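Local coordinates for protein 2-Keto-3-deoxy-(6-phospho-)gluconate aldolase (Thermoproteus tenax, PDB 2R91) that belongs to the dihydrodipicolinate synthetase family of aldolase-type enzymes and folds as a TIM barrel within a four-chain assembly, at residues 1-5 with 186-192; 179-183 with 220-224; 199-203 with 246-251; 226-230 with 280-284. All coordinates share one frame; numbering follows the deposited sequence.

Contact 1. Residues 1-5 with 186-192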
loop_
_atom_site.group_PDB
_atom_site.type_symbol
_atom_site.label_atom_id
_atom_site.label_comp_id
_atom_site.label_asym_id
_atom_site.label_seq_id
_atom_site.Cartn_x
_atom_site.Cartn_y
_atom_site.Cartn_z
ATOM N N MET A 1 -22.987 -23.862 -10.450
ATOM C CA MET A 1 -21.735 -23.037 -10.300
ATOM C C MET A 1 -20.519 -23.913 -10.569
ATOM O O MET A 1 -20.489 -25.090 -10.197
ATOM C CB MET A 1 -21.663 -22.398 -8.897
ATOM C CG MET A 1 -22.810 -21.397 -8.635
ATOM S SD MET A 1 -22.779 -20.756 -6.939
ATOM C CE MET A 1 -23.238 -22.211 -6.020
ATOM N N GLU A 2 -19.533 -23.332 -11.253
ATOM C CA GLU A 2 -18.405 -24.073 -11.806
ATOM C C GLU A 2 -17.162 -24.077 -10.935
ATOM O O GLU A 2 -16.858 -23.100 -10.275
ATOM C CB GLU A 2 -18.051 -23.507 -13.192
ATOM C CG GLU A 2 -19.166 -23.820 -14.219
ATOM C CD GLU A 2 -19.105 -22.937 -15.455
ATOM O OE1 GLU A 2 -18.342 -21.954 -15.465
ATOM O OE2 GLU A 2 -19.812 -23.238 -16.429
ATOM N N ILE A 3 -16.462 -25.194 -10.964
ATOM C CA ILE A 3 -15.124 -25.285 -10.436
ATOM C C ILE A 3 -14.189 -25.186 -11.648
ATOM O O ILE A 3 -14.214 -26.054 -12.547
ATOM C CB ILE A 3 -14.926 -26.596 -9.688
ATOM C CG1 ILE A 3 -15.829 -26.588 -8.433
ATOM C CG2 ILE A 3 -13.422 -26.761 -9.296
ATOM C CD1 ILE A 3 -15.955 -27.916 -7.659
ATOM N N VAL A 4 -13.409 -24.115 -11.688
ATOM C CA VAL A 4 -12.477 -23.915 -12.804
ATOM C C VAL A 4 -11.071 -24.103 -12.263
ATOM O O VAL A 4 -10.693 -23.492 -11.259
ATOM C CB VAL A 4 -12.614 -22.492 -13.399
ATOM C CG1 VAL A 4 -11.660 -22.292 -14.618
ATOM C CG2 VAL A 4 -14.053 -22.144 -13.754
ATOM N N ALA A 5 -10.286 -24.968 -12.884
ATOM C CA ALA A 5 -8.924 -25.166 -12.425
ATOM C C ALA A 5 -7.926 -24.308 -13.217
ATOM O O ALA A 5 -7.798 -24.488 -14.424
ATOM C CB ALA A 5 -8.551 -26.619 -12.531
ATOM N N PHE A 186 -19.345 -19.549 -3.540
ATOM C CA PHE A 186 -20.569 -20.353 -3.741
ATOM C C PHE A 186 -21.757 -19.808 -2.934
ATOM O O PHE A 186 -22.901 -19.725 -3.429
ATOM C CB PHE A 186 -20.293 -21.806 -3.412
ATOM C CG PHE A 186 -19.327 -22.480 -4.381
ATOM C CD1 PHE A 186 -19.479 -22.334 -5.764
ATOM C CD2 PHE A 186 -18.296 -23.271 -3.901
ATOM C CE1 PHE A 186 -18.571 -22.976 -6.659
ATOM C CE2 PHE A 186 -17.397 -23.907 -4.771
ATOM C CZ PHE A 186 -17.552 -23.757 -6.149
ATOM N N ALA A 187 -21.474 -19.415 -1.695
ATOM C CA ALA A 187 -22.511 -18.832 -0.809
ATOM C C ALA A 187 -23.182 -17.590 -1.394
ATOM O O ALA A 187 -24.407 -17.371 -1.237
ATOM C CB ALA A 187 -21.890 -18.515 0.534
ATOM N N VAL A 188 -22.410 -16.754 -2.078
ATOM C CA VAL A 188 -23.000 -15.551 -2.648
ATOM C C VAL A 188 -23.432 -15.777 -4.095
ATOM O O VAL A 188 -23.904 -14.848 -4.759
ATOM C CB VAL A 188 -22.097 -14.277 -2.531
ATOM C CG1 VAL A 188 -21.783 -13.941 -1.063
ATOM C CG2 VAL A 188 -20.797 -14.410 -3.390
ATOM N N ARG A 189 -23.303 -17.010 -4.562
ATOM C CA ARG A 189 -23.673 -17.372 -5.943
ATOM C C ARG A 189 -22.967 -16.557 -7.032
ATOM O O ARG A 189 -23.603 -15.992 -7.947
ATOM C CB ARG A 189 -25.216 -17.389 -6.154
ATOM C CG ARG A 189 -25.905 -18.287 -5.138
ATOM C CD ARG A 189 -27.291 -18.742 -5.574
ATOM N NE ARG A 189 -27.806 -19.738 -4.628
ATOM C CZ ARG A 189 -29.096 -20.068 -4.492
ATOM N NH1 ARG A 189 -30.029 -19.480 -5.252
ATOM N NH2 ARG A 189 -29.453 -20.988 -3.596
ATOM N N LEU A 190 -21.644 -16.486 -6.924
ATOM C CA LEU A 190 -20.833 -16.117 -8.080
ATOM C C LEU A 190 -21.054 -17.238 -9.099
ATOM O O LEU A 190 -21.607 -18.285 -8.761
ATOM C CB LEU A 190 -19.354 -16.017 -7.688
ATOM C CG LEU A 190 -19.002 -14.824 -6.777
ATOM C CD1 LEU A 190 -17.497 -14.781 -6.668
ATOM C CD2 LEU A 190 -19.544 -13.517 -7.379
ATOM N N ASP A 191 -20.605 -17.050 -10.341
ATOM C CA ASP A 191 -20.766 -18.120 -11.315
ATOM C C ASP A 191 -19.843 -19.294 -11.040
ATOM O O ASP A 191 -20.028 -20.370 -11.577
ATOM C CB ASP A 191 -20.554 -17.559 -12.697
ATOM C CG ASP A 191 -21.604 -16.561 -13.029
ATOM O OD1 ASP A 191 -22.722 -16.996 -13.347
ATOM O OD2 ASP A 191 -21.351 -15.357 -12.888
ATOM N N GLY A 192 -18.822 -19.084 -10.211
ATOM C CA GLY A 192 -17.926 -20.166 -9.897
ATOM C C GLY A 192 -16.662 -19.673 -9.226
ATOM O O GLY A 192 -16.544 -18.481 -8.828
#
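Glu2 and Gly192 form a parallel beta bridge, the seam where the first and last strands of the TIM barrel meet. It closes the eight-stranded sheet. Glu2 N donates to Asp191 O at 3.0 Å, and the bond is nearly straight, 169° at the hydrogen. Gly192 CA lies 3.1 Å from Glu2 O, so the two backbones run very close here. The carboxylate of Glu2 is held by Arg66 and Tyr175. Phe186, near the end of helix 182-187, seals this tight part. Its ring turns an edge to the strand: Glu2 O and Ile3 CG1 both lie near the ring plane, with Ile3 CG1 4.0 Å from Phe186 CZ. Helix 202-213 packs against both Ile3 and Phe186.

The other end is more open. Met1 is exposed, and the side chains of Arg189 and Asp191 are partly so. The bend at chi3 of Met1 (-69°) turns its methyl group toward Phe186, with Met1 CE 3.8 Å from Phe186 CD1. The sulfur stands at the ring edge in a Met-aromatic contact, Met1 SD 5.2 Å from the centroid of the Phe186 ring. Arg189 ends the helix in a Schellman motif and makes a salt bridge to Glu218 of the second subunit. Asp191 OD2 accepts from Val174 N. On the loop side, Met1 SD rests 3.3 Å from Leu190 O.

Contact 2. Residues 179-183 with 220-224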
loop_
_atom_site.group_PDB
_atom_site.type_symbol
_atom_site.label_atom_id
_atom_site.label_comp_id
_atom_site.label_asym_id
_atom_site.label_seq_id
_atom_site.Cartn_x
_atom_site.Cartn_y
_atom_site.Cartn_z
ATOM N N ASP A 179 -8.234 -18.880 -3.097
ATOM C CA ASP A 179 -8.512 -20.150 -2.391
ATOM C C ASP A 179 -9.248 -19.928 -1.053
ATOM O O ASP A 179 -10.005 -20.788 -0.595
ATOM C CB ASP A 179 -7.215 -20.867 -2.099
ATOM C CG ASP A 179 -6.600 -21.488 -3.356
ATOM O OD1 ASP A 179 -7.168 -22.450 -3.885
ATOM O OD2 ASP A 179 -5.582 -20.977 -3.805
ATOM N N SER A 180 -9.004 -18.776 -0.433
ATOM C CA SER A 180 -9.633 -18.488 0.869
ATOM C C SER A 180 -11.104 -18.106 0.724
ATOM O O SER A 180 -11.818 -17.969 1.737
ATOM C CB SER A 180 -8.862 -17.362 1.537
ATOM O OG SER A 180 -9.180 -16.166 0.839
ATOM N N LEU A 181 -11.572 -17.916 -0.512
ATOM C CA LEU A 181 -12.960 -17.486 -0.783
ATOM C C LEU A 181 -13.836 -18.491 -1.561
ATOM O O LEU A 181 -14.884 -18.114 -2.103
ATOM C CB LEU A 181 -13.005 -16.108 -1.477
ATOM C CG LEU A 181 -12.509 -14.901 -0.670
ATOM C CD1 LEU A 181 -12.398 -13.631 -1.528
ATOM C CD2 LEU A 181 -13.460 -14.683 0.564
ATOM N N VAL A 182 -13.430 -19.754 -1.627
ATOM C CA VAL A 182 -14.236 -20.760 -2.349
ATOM C C VAL A 182 -15.643 -20.918 -1.750
ATOM O O VAL A 182 -16.663 -20.807 -2.428
ATOM C CB VAL A 182 -13.515 -22.115 -2.391
ATOM C CG1 VAL A 182 -14.441 -23.213 -2.932
ATOM C CG2 VAL A 182 -12.220 -22.004 -3.298
ATOM N N PHE A 183 -15.671 -21.201 -0.455
ATOM C CA PHE A 183 -16.921 -21.242 0.297
ATOM C C PHE A 183 -17.752 -19.980 0.070
ATOM O O PHE A 183 -18.890 -20.050 -0.400
ATOM C CB PHE A 183 -16.575 -21.504 1.780
ATOM C CG PHE A 183 -17.628 -21.082 2.757
ATOM C CD1 PHE A 183 -18.964 -21.418 2.565
ATOM C CD2 PHE A 183 -17.256 -20.407 3.921
ATOM C CE1 PHE A 183 -19.950 -21.028 3.508
ATOM C CE2 PHE A 183 -18.227 -20.023 4.874
ATOM C CZ PHE A 183 -19.542 -20.337 4.680
ATOM N N ALA A 220 -19.349 -26.700 4.889
ATOM C CA ALA A 220 -18.641 -25.895 3.862
ATOM C C ALA A 220 -17.550 -25.050 4.504
ATOM O O ALA A 220 -16.404 -25.011 4.033
ATOM C CB ALA A 220 -19.614 -24.971 3.139
ATOM N N ARG A 221 -17.918 -24.348 5.586
ATOM C CA ARG A 221 -16.960 -23.527 6.297
ATOM C C ARG A 221 -15.831 -24.351 6.911
ATOM O O ARG A 221 -14.672 -23.958 6.883
ATOM C CB ARG A 221 -17.664 -22.715 7.394
ATOM C CG ARG A 221 -16.761 -21.681 8.048
ATOM C CD ARG A 221 -17.623 -20.673 8.819
ATOM N NE ARG A 221 -18.297 -21.318 9.941
ATOM C CZ ARG A 221 -19.474 -20.926 10.433
ATOM N NH1 ARG A 221 -20.128 -19.891 9.913
ATOM N NH2 ARG A 221 -19.988 -21.557 11.471
ATOM N N SER A 222 -16.164 -25.498 7.483
ATOM C CA SER A 222 -15.151 -26.371 8.034
ATOM C C SER A 222 -14.152 -26.887 6.977
ATOM O O SER A 222 -12.944 -26.923 7.224
ATOM C CB SER A 222 -15.803 -27.567 8.717
ATOM O OG SER A 222 -14.775 -28.441 9.166
ATOM N N LEU A 223 -14.668 -27.318 5.828
ATOM C CA LEU A 223 -13.816 -27.726 4.702
ATOM C C LEU A 223 -12.927 -26.555 4.256
ATOM O O LEU A 223 -11.743 -26.734 4.038
ATOM C CB LEU A 223 -14.682 -28.206 3.522
ATOM C CG LEU A 223 -15.432 -29.526 3.771
ATOM C CD1 LEU A 223 -16.308 -29.854 2.593
ATOM C CD2 LEU A 223 -14.442 -30.655 4.056
ATOM N N GLN A 224 -13.517 -25.374 4.121
ATOM C CA GLN A 224 -12.740 -24.158 3.827
ATOM C C GLN A 224 -11.567 -23.916 4.777
ATOM O O GLN A 224 -10.440 -23.569 4.355
ATOM C CB GLN A 224 -13.645 -22.931 3.789
ATOM C CG GLN A 224 -12.874 -21.610 3.467
ATOM C CD GLN A 224 -12.359 -21.597 2.031
ATOM O OE1 GLN A 224 -11.152 -21.718 1.770
ATOM N NE2 GLN A 224 -13.264 -21.463 1.108
#
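Phe183 lies against Ala220, Arg221 and Gln224, where the start of helix 182-187 packs on helix 217-237. The first segment follows the seventh strand of the barrel. The second belongs to the helices that come after the barrel.

Phe183 has CG roughly opposite its own backbone N (chi1 158°), which sends the ring toward the other helix. One ring face lies over the helix backbone. Arg221 N is 4.1 Å above the ring plane of Phe183, over its centre, and Ala220 C is nearer the rim. Ala220 CB touches the ring at Phe183 CD1, 3.7 Å away.

The aliphatic part of Arg221 runs alongside the ring and points the same way. Arg221 CB is 3.7 Å from Phe183 CE2, and Arg221 CD is 4.0 Å from the same atom. Farther out, the chain bends at chi3 (66°). The guanidinium plane is 80° from the ring plane, so the two groups do not stack.

Gln224 first passes Phe183, with Gln224 CB 3.8 Å from Phe183 CB. Its chain then bends at chi2. This brings a polar amide beside buried backbone, where the turn passes into helix 182-187.

The ring of Phe183 packs on the peptide backbone and the aliphatic carbons of Ala220 and Arg221, so apolar packing joins the two helices here. The polar end of Arg221 serves another purpose: its NH1 makes weak hydrogen bonds to the backbone oxygens of Val188 and Arg189 of the second subunit. One side chain thus takes part in both the fold and the assembly.

Contact 3. Residues 199-203 with 246-251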
loop_
_atom_site.group_PDB
_atom_site.type_symbol
_atom_site.label_atom_id
_atom_site.label_comp_id
_atom_site.label_asym_id
_atom_site.label_seq_id
_atom_site.Cartn_x
_atom_site.Cartn_y
_atom_site.Cartn_z
ATOM N N ASN A 199 -6.208 -27.902 -8.438
ATOM C CA ASN A 199 -5.148 -28.804 -8.870
ATOM C C ASN A 199 -4.948 -29.993 -7.944
ATOM O O ASN A 199 -4.754 -31.106 -8.406
ATOM C CB ASN A 199 -3.806 -28.082 -9.008
ATOM C CG ASN A 199 -3.763 -27.212 -10.231
ATOM O OD1 ASN A 199 -3.610 -27.719 -11.346
ATOM N ND2 ASN A 199 -3.959 -25.909 -10.043
ATOM N N TYR A 200 -4.915 -29.733 -6.632
ATOM C CA TYR A 200 -4.512 -30.781 -5.683
ATOM C C TYR A 200 -5.649 -31.359 -4.863
ATOM O O TYR A 200 -5.536 -32.487 -4.407
ATOM C CB TYR A 200 -3.365 -30.311 -4.775
ATOM C CG TYR A 200 -3.543 -28.944 -4.108
ATOM C CD1 TYR A 200 -4.168 -28.824 -2.866
ATOM C CD2 TYR A 200 -2.999 -27.789 -4.684
ATOM C CE1 TYR A 200 -4.292 -27.560 -2.239
ATOM C CE2 TYR A 200 -3.114 -26.542 -4.078
ATOM C CZ TYR A 200 -3.751 -26.441 -2.841
ATOM O OH TYR A 200 -3.869 -25.203 -2.240
ATOM N N LEU A 201 -6.729 -30.601 -4.674
ATOM C CA LEU A 201 -7.889 -31.079 -3.908
ATOM C C LEU A 201 -9.218 -30.716 -4.541
ATOM O O LEU A 201 -10.092 -30.117 -3.894
ATOM C CB LEU A 201 -7.837 -30.579 -2.426
ATOM C CG LEU A 201 -6.863 -31.373 -1.572
ATOM C CD1 LEU A 201 -6.508 -30.624 -0.257
ATOM C CD2 LEU A 201 -7.442 -32.779 -1.296
ATOM N N PRO A 202 -9.412 -31.110 -5.823
ATOM C CA PRO A 202 -10.682 -30.813 -6.481
ATOM C C PRO A 202 -11.853 -31.419 -5.703
ATOM O O PRO A 202 -12.928 -30.841 -5.686
ATOM C CB PRO A 202 -10.534 -31.522 -7.867
ATOM C CG PRO A 202 -9.451 -32.566 -7.670
ATOM C CD PRO A 202 -8.485 -31.850 -6.705
ATOM N N GLU A 203 -11.646 -32.587 -5.095
ATOM C CA GLU A 203 -12.742 -33.248 -4.375
ATOM C C GLU A 203 -13.149 -32.445 -3.140
ATOM O O GLU A 203 -14.284 -32.499 -2.730
ATOM C CB GLU A 203 -12.404 -34.694 -4.007
ATOM C CG GLU A 203 -11.161 -34.916 -3.119
ATOM C CD GLU A 203 -9.834 -35.034 -3.916
ATOM O OE1 GLU A 203 -9.471 -34.110 -4.627
ATOM O OE2 GLU A 203 -9.150 -36.073 -3.830
ATOM N N LEU A 246 1.898 -30.491 -3.650
ATOM C CA LEU A 246 0.557 -30.762 -3.126
ATOM C C LEU A 246 -0.241 -31.717 -4.041
ATOM O O LEU A 246 -0.958 -32.606 -3.562
ATOM C CB LEU A 246 -0.224 -29.466 -2.874
ATOM C CG LEU A 246 0.347 -28.554 -1.770
ATOM C CD1 LEU A 246 -0.440 -27.260 -1.697
ATOM C CD2 LEU A 246 0.340 -29.278 -0.383
ATOM N N VAL A 247 -0.143 -31.527 -5.357
ATOM C CA VAL A 247 -0.739 -32.512 -6.278
ATOM C C VAL A 247 -0.182 -33.919 -6.024
ATOM O O VAL A 247 -0.946 -34.885 -5.919
ATOM C CB VAL A 247 -0.517 -32.132 -7.772
ATOM C CG1 VAL A 247 -1.105 -33.231 -8.740
ATOM C CG2 VAL A 247 -1.133 -30.767 -8.058
ATOM N N GLU A 248 1.139 -34.056 -5.934
ATOM C CA GLU A 248 1.711 -35.391 -5.678
ATOM C C GLU A 248 1.186 -35.955 -4.350
ATOM O O GLU A 248 0.731 -37.105 -4.272
ATOM C CB GLU A 248 3.249 -35.342 -5.673
ATOM C CG GLU A 248 3.781 -34.730 -6.961
ATOM C CD GLU A 248 5.134 -35.250 -7.411
ATOM O OE1 GLU A 248 5.762 -36.087 -6.686
ATOM O OE2 GLU A 248 5.559 -34.816 -8.515
ATOM N N ILE A 249 1.248 -35.130 -3.305
ATOM C CA ILE A 249 0.766 -35.546 -1.974
ATOM C C ILE A 249 -0.681 -36.040 -1.959
ATOM O O ILE A 249 -0.968 -37.139 -1.482
ATOM C CB ILE A 249 0.910 -34.406 -0.946
ATOM C CG1 ILE A 249 2.395 -34.153 -0.654
ATOM C CG2 ILE A 249 0.138 -34.755 0.372
ATOM C CD1 ILE A 249 2.668 -32.822 0.117
ATOM N N PHE A 250 -1.596 -35.240 -2.486
ATOM C CA PHE A 250 -3.000 -35.548 -2.352
ATOM C C PHE A 250 -3.577 -36.416 -3.478
ATOM O O PHE A 250 -4.610 -37.086 -3.281
ATOM C CB PHE A 250 -3.808 -34.264 -2.244
ATOM C CG PHE A 250 -3.625 -33.534 -0.928
ATOM C CD1 PHE A 250 -4.207 -34.019 0.245
ATOM C CD2 PHE A 250 -2.905 -32.364 -0.870
ATOM C CE1 PHE A 250 -4.050 -33.333 1.465
ATOM C CE2 PHE A 250 -2.745 -31.679 0.345
ATOM C CZ PHE A 250 -3.302 -32.170 1.499
ATOM N N GLN A 251 -2.956 -36.358 -4.660
ATOM C CA GLN A 251 -3.485 -37.088 -5.836
ATOM C C GLN A 251 -2.643 -38.317 -6.201
ATOM O O GLN A 251 -3.103 -39.184 -6.925
ATOM C CB GLN A 251 -3.626 -36.156 -7.063
ATOM C CG GLN A 251 -4.583 -34.992 -6.857
ATOM C CD GLN A 251 -5.963 -35.469 -6.441
ATOM O OE1 GLN A 251 -6.519 -36.401 -7.051
ATOM N NE2 GLN A 251 -6.529 -34.846 -5.382
#
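Tyr200 and Leu246 lie side by side and point the same way. They join the start of helix 202-213, the last helix of the TIM barrel, to helix 239-251 of the C-terminal helical extension. Tyr200 CG sits between its backbone N and carbonyl carbon (chi1 49°), which lays one ring face against Leu246. Leu246 CD1 makes a CH-pi contact there, 3.7 Å from the centroid of the Tyr200 ring. The hydroxyl group of Tyr200 bonds to Tyr239.

Leu201 crosses Phe250 obliquely. Leu201 CD1 is centred over one face of the Phe250 ring, 3.8 Å from its centroid, in a second CH-pi contact. The same methyl lies at the edge of the Tyr200 ring. Ile249 CG2 lies over the opposite face of Phe250.

Gln251 meets Glu203 from the opposite direction, amide and carboxylate planes 65° apart. Gln251 NE2 donates to Tyr200 O at 2.7 Å, from above the carbonyl plane. It also donates to the syn lone pairs of Glu203, to OE1 at 3.1 Å and, more nearly straight, to OE2 at 3.3 Å. Asn27 and Lys31 hold Gln251 OE1. Buried Asn199 O has no polar partner in the model; Val247 CG2 packs on it at 3.7 Å.

Contact 4. Residues 226-230 with 280-284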
loop_
_atom_site.group_PDB
_atom_site.type_symbol
_atom_site.label_atom_id
_atom_site.label_comp_id
_atom_site.label_asym_id
_atom_site.label_seq_id
_atom_site.Cartn_x
_atom_site.Cartn_y
_atom_site.Cartn_z
ATOM N N LEU A 226 -10.016 -26.094 6.659
ATOM C CA LEU A 226 -9.022 -27.136 6.409
ATOM C C LEU A 226 -8.139 -26.792 5.200
ATOM O O LEU A 226 -6.922 -26.946 5.235
ATOM C CB LEU A 226 -9.730 -28.461 6.157
ATOM C CG LEU A 226 -8.878 -29.687 6.400
ATOM C CD1 LEU A 226 -8.538 -29.806 7.963
ATOM C CD2 LEU A 226 -9.603 -30.911 5.890
ATOM N N LEU A 227 -8.772 -26.342 4.127
ATOM C CA LEU A 227 -8.042 -25.857 2.940
ATOM C C LEU A 227 -7.103 -24.693 3.269
ATOM O O LEU A 227 -5.936 -24.680 2.837
ATOM C CB LEU A 227 -9.041 -25.413 1.857
ATOM C CG LEU A 227 -8.406 -24.772 0.588
ATOM C CD1 LEU A 227 -7.373 -25.732 -0.055
ATOM C CD2 LEU A 227 -9.477 -24.345 -0.423
ATOM N N ASP A 228 -7.602 -23.708 4.030
ATOM C CA ASP A 228 -6.772 -22.565 4.462
ATOM C C ASP A 228 -5.481 -23.001 5.173
ATOM O O ASP A 228 -4.407 -22.447 4.934
ATOM C CB ASP A 228 -7.589 -21.617 5.363
ATOM C CG ASP A 228 -8.745 -20.979 4.629
ATOM O OD1 ASP A 228 -8.683 -20.904 3.372
ATOM O OD2 ASP A 228 -9.697 -20.520 5.301
ATOM N N GLU A 229 -5.579 -24.017 6.033
ATOM C CA GLU A 229 -4.410 -24.508 6.766
ATOM C C GLU A 229 -3.387 -25.082 5.807
ATOM O O GLU A 229 -2.189 -24.926 5.991
ATOM C CB GLU A 229 -4.814 -25.627 7.711
ATOM C CG GLU A 229 -5.714 -25.179 8.859
ATOM C CD GLU A 229 -6.152 -26.355 9.763
ATOM O OE1 GLU A 229 -5.509 -27.463 9.718
ATOM O OE2 GLU A 229 -7.141 -26.148 10.515
ATOM N N ILE A 230 -3.880 -25.769 4.782
ATOM C CA ILE A 230 -2.991 -26.385 3.779
ATOM C C ILE A 230 -2.320 -25.298 2.952
ATOM O O ILE A 230 -1.108 -25.300 2.779
ATOM C CB ILE A 230 -3.789 -27.385 2.890
ATOM C CG1 ILE A 230 -4.171 -28.636 3.709
ATOM C CG2 ILE A 230 -2.953 -27.786 1.641
ATOM C CD1 ILE A 230 -5.318 -29.485 3.087
ATOM N N ALA A 280 -3.964 -32.357 8.343
ATOM C CA ALA A 280 -5.120 -31.913 7.558
ATOM C C ALA A 280 -5.559 -32.998 6.594
ATOM O O ALA A 280 -6.748 -33.207 6.378
ATOM C CB ALA A 280 -4.818 -30.612 6.804
ATOM N N LYS A 281 -4.596 -33.706 6.026
ATOM C CA LYS A 281 -4.899 -34.772 5.091
ATOM C C LYS A 281 -5.728 -35.887 5.729
ATOM O O LYS A 281 -6.706 -36.367 5.135
ATOM C CB LYS A 281 -3.616 -35.368 4.532
ATOM C CG LYS A 281 -3.871 -36.431 3.519
ATOM C CD LYS A 281 -2.630 -36.752 2.725
ATOM C CE LYS A 281 -2.855 -37.983 1.864
ATOM N NZ LYS A 281 -1.559 -38.573 1.372
ATOM N N SER A 282 -5.318 -36.315 6.927
ATOM C CA SER A 282 -6.003 -37.398 7.630
ATOM C C SER A 282 -7.443 -37.006 7.979
ATOM O O SER A 282 -8.333 -37.851 7.975
ATOM C CB SER A 282 -5.223 -37.819 8.880
ATOM O OG SER A 282 -5.305 -36.836 9.899
ATOM N N GLN A 283 -7.663 -35.722 8.245
ATOM C CA GLN A 283 -8.993 -35.194 8.571
ATOM C C GLN A 283 -9.964 -35.159 7.387
ATOM O O GLN A 283 -11.110 -34.707 7.541
ATOM C CB GLN A 283 -8.886 -33.783 9.158
ATOM C CG GLN A 283 -8.360 -33.703 10.582
ATOM C CD GLN A 283 -8.112 -32.262 11.028
ATOM O OE1 GLN A 283 -8.597 -31.828 12.083
ATOM N NE2 GLN A 283 -7.355 -31.510 10.224
ATOM N N LEU A 284 -9.524 -35.628 6.220
ATOM C CA LEU A 284 -10.312 -35.465 4.998
ATOM C C LEU A 284 -11.208 -36.653 4.658
ATOM O O LEU A 284 -10.720 -37.748 4.348
ATOM C CB LEU A 284 -9.418 -35.093 3.809
ATOM C CG LEU A 284 -9.105 -33.601 3.713
ATOM C CD1 LEU A 284 -8.172 -33.305 2.563
ATOM C CD2 LEU A 284 -10.398 -32.819 3.573
HETATM O O HOH W 1 -5.708 -29.803 11.117
#
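Leu226 and Ile230 pack on Ala280, where two helices beyond the barrel meet. Helix 217-237 supplies one side. The other is the end of helix 278-282 and the turn after it, close to the C terminus of the TIM-barrel chain. The direct contact is apolar, with no hydrogen bond between the two segments.

Leu226 reaches across from its helix. Its CB points toward the partner segment but stops short of close contact. CG is turned away from the backbone N (chi1 -158°), and this carries the branch point to Ala280. Leu226 CG lies 4.2 Å from Ala280 CB and 4.1 Å from Ala280 O. The two methyls then part. Leu226 CD1 lies 4.0 Å from Ala280 CB and also faces the end of Gln283. Leu226 CD2 lies 3.7 Å from Ala280 O and turns toward the Leu284 side chain. Gln283 and Leu284 are poorly ordered, and the very short approaches modelled there are doubtful.

One helical turn on, Ile230 touches the methyl of Ala280 with both carbons of its longer branch. Ile230 CG1 is 3.7 Å from Ala280 CB, and Ile230 CD1 is 3.9 Å from it. Ile230 also packs on Leu246 and Phe250 of helix 239-251, so it joins three helices.

The outer side is polar. Glu229 packs on Arg167 of the second subunit. A water's further link to Gln283 is doubtful, because the modelled distance is too short. The same water donates to Glu229 OE1 at 2.7 Å.

In the fold
From the N terminus, contact 1 closes the longest loop. Residues 1-5 wait for 186-192, after which the barrel sheet is complete. Contact 2 opens just before that closure, at 179-183, and ends at 220-224, so it crosses contact 1. Contact 3 opens at 199-203, inside contact 2, and ends beyond it at 246-251. Contact 4 in turn opens inside contact 3 and closes near the C terminus. Each therefore crosses the next, and none nests. Contacts 1 and 2 share helix 182-187, and contacts 2 and 4 share helix 217-237. Contact 4 touches contacts 2 and 3. Together they tie the barrel seam to the C-terminal helices.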